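Local coordinates for kelch-like protein 7 (Homo sapiens, PDB 3II7) that acts as the substrate-specific adapter of a CUL3-RBX1 E3 ubiquitin ligase that marks proteins for degradation, this part being its kelch-repeat beta-propeller, at residues R14-G19 with C26-P31; A244-I249 with I291-T296. All coordinates share one frame; numbering follows the deposited sequence. Where two conformers were deposited one is given.

Contact 1 of 2, residues R14-G19 with C26-P31; sequences RIALFG and CRYFNP. With EDO (1,2-ethanediol), chain B; EDO (1,2-ethanediol), chain E.
Residues 14-18 and 26-30 run antiparallel at 159° as a beta hairpin of the first kelch repeat, in the propeller blade that also holds strands 35-38 and 290-295. Two hydrogen-bonded pairs, Ile15-Phe29 and Leu17-Arg27, hold the backbones together; the shortest of their bonds runs 2.7 Å from Phe29 N to Ile15 O. On the face carrying Ile15 and Phe29, these two side chains lie side by side, and Ile15 CD1 meets the edge of the Phe29 ring, 4.0 Å from CD2. The opposite face carries Ala16, Phe18, Cys26 and Tyr28. There Arg14 CB and Ala16 CB both touch the Tyr28 ring at CD1, the former at 3.5 Å. Arg14 bends at chi2 (-71°), which carries its guanidinium over the Asn30 amide; the two planes stack 16° apart, with ND2 over the guanidinium centre, 3.3 Å from Arg14 CZ. Arg14 NE and ND2 are both donors, so the groups stack without bonding: Arg14 has its salt bridge with Asp12, and Asn30 OD1 accepts from Lys32 N. Arg27 leads away to a salt bridge with Asp38, while its NH1 binds an ethanediol. Where the strands part, Cys26 SG lies obliquely beside the Phe18 ring and accepts a hydrogen bond from Gly19 N at 3.5 Å.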
loop_
_atom_site.group_PDB
_atom_site.type_symbol
_atom_site.label_atom_id
_atom_site.label_comp_id
_atom_site.label_asym_id
_atom_site.label_seq_id
_atom_site.Cartn_x
_atom_site.Cartn_y
_atom_site.Cartn_z
ATOM N N ARG A 14 7.753 -12.958 3.883
ATOM C CA ARG A 14 7.209 -12.416 5.133
ATOM C C ARG A 14 6.431 -11.200 4.750
ATOM O O ARG A 14 6.685 -10.597 3.685
ATOM C CB ARG A 14 8.305 -11.971 6.103
ATOM C CG ARG A 14 9.233 -13.052 6.633
ATOM C CD ARG A 14 8.572 -13.991 7.619
ATOM N NE ARG A 14 9.583 -14.853 8.242
ATOM C CZ ARG A 14 10.193 -15.878 7.632
ATOM N NH1 ARG A 14 9.906 -16.206 6.373
ATOM N NH2 ARG A 14 11.104 -16.579 8.287
ATOM N N ILE A 15 5.492 -10.820 5.609
ATOM C CA ILE A 15 4.815 -9.540 5.508
ATOM C C ILE A 15 5.380 -8.650 6.618
ATOM O O ILE A 15 5.314 -9.004 7.802
ATOM C CB ILE A 15 3.299 -9.691 5.615
ATOM C CG1 ILE A 15 2.789 -10.662 4.544
ATOM C CG2 ILE A 15 2.639 -8.286 5.482
ATOM C CD1 ILE A 15 1.317 -11.059 4.632
ATOM N N ALA A 16 5.985 -7.542 6.231
ATOM C CA ALA A 16 6.670 -6.647 7.176
ATOM C C ALA A 16 5.791 -5.456 7.471
ATOM O O ALA A 16 5.247 -4.828 6.564
ATOM C CB ALA A 16 7.973 -6.191 6.605
ATOM N N LEU A 17 5.657 -5.152 8.761
ATOM C CA LEU A 17 4.842 -4.023 9.226
ATOM C C LEU A 17 5.745 -3.055 9.968
ATOM O O LEU A 17 6.529 -3.476 10.834
ATOM C CB LEU A 17 3.718 -4.506 10.123
ATOM C CG LEU A 17 2.554 -5.222 9.403
ATOM C CD1 LEU A 17 2.970 -6.562 8.872
ATOM C CD2 LEU A 17 1.362 -5.365 10.341
ATOM N N PHE A 18 5.657 -1.772 9.618
ATOM C CA PHE A 18 6.511 -0.746 10.229
ATOM C C PHE A 18 5.710 0.316 10.901
ATOM O O PHE A 18 4.882 0.977 10.252
ATOM C CB PHE A 18 7.431 -0.118 9.205
ATOM C CG PHE A 18 8.400 -1.105 8.566
ATOM C CD1 PHE A 18 8.034 -1.815 7.405
ATOM C CD2 PHE A 18 9.641 -1.348 9.137
ATOM C CE1 PHE A 18 8.895 -2.717 6.826
ATOM C CE2 PHE A 18 10.518 -2.248 8.562
ATOM C CZ PHE A 18 10.144 -2.941 7.389
ATOM N N GLY A 19 5.974 0.525 12.197
ATOM C CA GLY A 19 5.189 1.445 13.003
ATOM C C GLY A 19 5.974 2.268 13.975
ATOM O O GLY A 19 5.436 2.664 15.000
ATOM N N CYS A 26 7.634 -2.558 15.004
ATOM C CA CYS A 26 7.927 -3.079 13.645
ATOM C C CYS A 26 8.114 -4.581 13.758
ATOM O O CYS A 26 8.827 -5.039 14.644
ATOM C CB CYS A 26 9.175 -2.448 13.037
ATOM S SG CYS A 26 9.144 -0.689 12.828
ATOM N N ARG A 27 7.410 -5.343 12.910
ATOM C CA ARG A 27 7.400 -6.799 13.016
ATOM C C ARG A 27 7.180 -7.467 11.665
ATOM O O ARG A 27 6.547 -6.882 10.761
ATOM C CB ARG A 27 6.295 -7.265 13.984
ATOM C CG ARG A 27 6.281 -6.619 15.367
ATOM C CD ARG A 27 5.364 -7.367 16.329
ATOM N NE ARG A 27 6.093 -8.324 17.158
ATOM C CZ ARG A 27 5.543 -9.171 18.030
ATOM N NH1 ARG A 27 4.217 -9.206 18.191
ATOM N NH2 ARG A 27 6.324 -9.993 18.745
ATOM N N TYR A 28 7.710 -8.691 11.536
ATOM C CA TYR A 28 7.360 -9.564 10.438
ATOM C C TYR A 28 6.234 -10.451 10.883
ATOM O O TYR A 28 6.280 -11.020 11.995
ATOM C CB TYR A 28 8.504 -10.510 10.088
ATOM C CG TYR A 28 9.691 -9.937 9.391
ATOM C CD1 TYR A 28 9.579 -9.364 8.138
ATOM C CD2 TYR A 28 10.950 -10.011 9.962
ATOM C CE1 TYR A 28 10.669 -8.871 7.489
ATOM C CE2 TYR A 28 12.053 -9.528 9.300
ATOM C CZ TYR A 28 11.899 -8.950 8.070
ATOM O OH TYR A 28 12.984 -8.454 7.373
ATOM N N PHE A 29 5.256 -10.610 10.014
ATOM C CA PHE A 29 4.304 -11.703 10.067
ATOM C C PHE A 29 4.738 -12.813 9.096
ATOM O O PHE A 29 4.971 -12.559 7.900
ATOM C CB PHE A 29 2.918 -11.216 9.670
ATOM C CG PHE A 29 1.888 -12.308 9.563
ATOM C CD1 PHE A 29 1.364 -12.895 10.706
ATOM C CD2 PHE A 29 1.423 -12.743 8.308
ATOM C CE1 PHE A 29 0.399 -13.881 10.614
ATOM C CE2 PHE A 29 0.479 -13.747 8.225
ATOM C CZ PHE A 29 -0.031 -14.309 9.389
ATOM N N ASN A 30 4.778 -14.048 9.582
ATOM C CA ASN A 30 5.136 -15.186 8.730
ATOM C C ASN A 30 3.890 -16.027 8.436
ATOM O O ASN A 30 3.365 -16.689 9.337
ATOM C CB ASN A 30 6.181 -16.022 9.409
ATOM C CG ASN A 30 6.701 -17.173 8.514
ATOM O OD1 ASN A 30 6.118 -17.502 7.485
ATOM N ND2 ASN A 30 7.820 -17.751 8.910
ATOM N N PRO A 31 3.374 -15.959 7.183
ATOM C CA PRO A 31 2.145 -16.685 6.865
ATOM C C PRO A 31 2.254 -18.207 7.036
ATOM O O PRO A 31 1.245 -18.864 7.194
ATOM C CB PRO A 31 1.918 -16.377 5.387
ATOM C CG PRO A 31 2.809 -15.298 5.043
ATOM C CD PRO A 31 3.905 -15.226 6.026
HETATM C C1 EDO B . 10.544 -1.505 16.395
HETATM O O1 EDO B . 10.197 -2.893 16.628
HETATM C C2 EDO B . 11.333 -0.925 17.562
HETATM O O2 EDO B . 12.733 -1.224 17.496
HETATM C C1 EDO E . 0.834 -8.447 16.660
HETATM O O1 EDO E . 2.041 -7.727 17.013
HETATM C C2 EDO E . -0.141 -8.421 17.819
HETATM O O2 EDO E . 0.532 -8.917 18.993
#

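Contact 2 of 2, residues A244-I249 with I291-T296; sequences AAVGSI and ICVVDT. With EDO (1,2-ethanediol), chain F.
Ala244 and Val293 meet where two neighbouring blades of the kelch propeller face each other, each through its innermost strand. Segments 244-246 and 291-295 belong to different sheets; they run roughly parallel, 24° apart, and approach to 7.1 Å, too far for backbone pairing. Side chains bridge the gap instead. Ala244 and Val293 point their CB atoms at the opposite strand, and the Ala244 methyl comes within 3.6 Å of Val293 CG2. The two methyls of Val293 divide the work. With CG1 anti to the backbone N (chi1 176°), CG2 stands beside that N and fits against Ala244 CB and the Ala245 carbonyl, 3.6 Å from Ala245 O. CG1 is turned to Val246, whose CG2 it meets more loosely at 4.4 Å. Ile291, two residues earlier on the same side of its strand, stretches out fully extended and brings CD1 to 4.2 Å from Ala244 CB, so that this small methyl receives both larger side chains. Ile15 of the adjacent strand also packs on Ala244 and Ile291, continuing the apolar seam outward between the blades. Ala245 points away from 291-295, and its side chain touches Val197 and Val199 of the preceding blade. From Val246 to Ile249 the chain makes a type II' turn, with Gly247 at positive phi. An ethanediol, probably from the crystallisation liquor, sits beside the seam: its O2 accepts a nearly straight bond (176°) from Ala245 N at 2.9 Å and lies 3.9 Å from Val293 CG2.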
loop_
_atom_site.group_PDB
_atom_site.type_symbol
_atom_site.label_atom_id
_atom_site.label_comp_id
_atom_site.label_asym_id
_atom_site.label_seq_id
_atom_site.Cartn_x
_atom_site.Cartn_y
_atom_site.Cartn_z
ATOM N N ALA A 244 -1.854 -7.557 2.564
ATOM C CA ALA A 244 -0.829 -8.065 1.666
ATOM C C ALA A 244 -1.152 -9.487 1.262
ATOM O O ALA A 244 -1.724 -10.231 2.042
ATOM C CB ALA A 244 0.580 -8.017 2.345
ATOM N N ALA A 245 -0.746 -9.872 0.056
ATOM C CA ALA A 245 -0.975 -11.209 -0.429
ATOM C C ALA A 245 0.317 -11.994 -0.519
ATOM O O ALA A 245 1.372 -11.458 -0.948
ATOM C CB ALA A 245 -1.664 -11.171 -1.816
ATOM N N VAL A 246 0.251 -13.263 -0.077
ATOM C CA VAL A 246 1.334 -14.212 -0.256
ATOM C C VAL A 246 0.696 -15.467 -0.839
ATOM O O VAL A 246 -0.241 -16.047 -0.238
ATOM C CB VAL A 246 2.055 -14.553 1.029
ATOM C CG1 VAL A 246 3.138 -15.643 0.780
ATOM C CG2 VAL A 246 2.704 -13.314 1.635
ATOM N N GLY A 247 1.171 -15.867 -1.998
ATOM C CA GLY A 247 0.571 -16.980 -2.696
ATOM C C GLY A 247 -0.864 -16.633 -3.056
ATOM O O GLY A 247 -1.149 -15.522 -3.599
ATOM N N SER A 248 -1.769 -17.564 -2.753
ATOM C CA SER A 248 -3.163 -17.387 -3.114
ATOM C C SER A 248 -3.979 -16.743 -1.975
ATOM O O SER A 248 -5.181 -16.558 -2.108
ATOM C CB SER A 248 -3.785 -18.709 -3.507
ATOM O OG SER A 248 -3.679 -19.649 -2.465
ATOM N N ILE A 249 -3.331 -16.405 -0.857
ATOM C CA ILE A 249 -4.043 -15.862 0.313
ATOM C C ILE A 249 -3.794 -14.368 0.499
ATOM O O ILE A 249 -2.635 -13.903 0.416
ATOM C CB ILE A 249 -3.649 -16.570 1.634
ATOM C CG1 ILE A 249 -3.730 -18.071 1.475
ATOM C CG2 ILE A 249 -4.514 -16.062 2.816
ATOM C CD1 ILE A 249 -5.144 -18.619 1.112
ATOM N N ILE A 291 3.065 -1.351 5.410
ATOM C CA ILE A 291 3.052 -2.803 5.178
ATOM C C ILE A 291 3.576 -3.136 3.775
ATOM O O ILE A 291 3.284 -2.417 2.791
ATOM C CB ILE A 291 1.594 -3.353 5.357
ATOM C CG1 ILE A 291 1.589 -4.900 5.249
ATOM C CG2 ILE A 291 0.610 -2.657 4.396
ATOM C CD1 ILE A 291 0.234 -5.547 5.683
ATOM N N CYS A 292 4.372 -4.205 3.675
ATOM C CA CYS A 292 4.817 -4.695 2.386
ATOM C C CYS A 292 5.217 -6.155 2.506
ATOM O O CYS A 292 5.448 -6.663 3.615
ATOM C CB CYS A 292 5.977 -3.855 1.815
ATOM S SG CYS A 292 7.486 -3.929 2.747
ATOM N N VAL A 293 5.261 -6.834 1.373
ATOM C CA VAL A 293 5.738 -8.203 1.324
ATOM C C VAL A 293 7.237 -8.177 1.064
ATOM O O VAL A 293 7.710 -7.461 0.146
ATOM C CB VAL A 293 5.035 -9.015 0.231
ATOM C CG1 VAL A 293 5.635 -10.464 0.134
ATOM C CG2 VAL A 293 3.556 -9.020 0.487
ATOM N N VAL A 294 7.989 -8.914 1.877
ATOM C CA VAL A 294 9.426 -9.055 1.687
ATOM C C VAL A 294 9.781 -10.498 1.330
ATOM O O VAL A 294 9.140 -11.428 1.775
ATOM C CB VAL A 294 10.237 -8.625 2.949
ATOM C CG1 VAL A 294 9.833 -7.259 3.424
ATOM C CG2 VAL A 294 10.094 -9.599 4.038
ATOM N N ASP A 295 10.813 -10.658 0.520
ATOM C CA ASP A 295 11.543 -11.918 0.403
ATOM C C ASP A 295 12.855 -11.870 1.241
ATOM O O ASP A 295 13.700 -10.979 1.032
ATOM C CB ASP A 295 11.895 -12.163 -1.039
ATOM C CG ASP A 295 12.230 -13.599 -1.310
ATOM O OD1 ASP A 295 12.464 -14.357 -0.340
ATOM O OD2 ASP A 295 12.252 -13.973 -2.496
ATOM N N THR A 296 13.028 -12.821 2.173
ATOM C CA THR A 296 14.200 -12.808 3.085
ATOM C C THR A 296 15.402 -13.655 2.582
ATOM O O THR A 296 16.376 -13.848 3.318
ATOM C CB THR A 296 13.817 -13.265 4.550
ATOM O OG1 THR A 296 13.386 -14.632 4.540
ATOM C CG2 THR A 296 12.713 -12.384 5.151
HETATM C C1 EDO F . 0.680 -8.464 -4.113
HETATM O O1 EDO F . 0.463 -7.123 -4.650
HETATM C C2 EDO F . 1.381 -8.414 -2.753
HETATM O O2 EDO F . 0.526 -7.935 -1.695
#

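From the N terminus, contact 1 closes first, a short hairpin in which strand 13-18 turns back on 26-30. The chain then travels round the propeller before contact 2 opens, so the two lie in series and neither nests in the other. Contact 2 closes a longer loop, through three strands of the last complete blade, bringing 242-246 beside 290-295. That final strand pairs with 13-18, sealing the ring in the manner of a beta-propeller whose closing blade combines both chain ends. Arg14 O to Val294 N and Ala16 N to Cys292 O, each 2.8 Å, probably hydrogen-bond the contacts together, while Ile15 CG2 packs on Ile291 CG1.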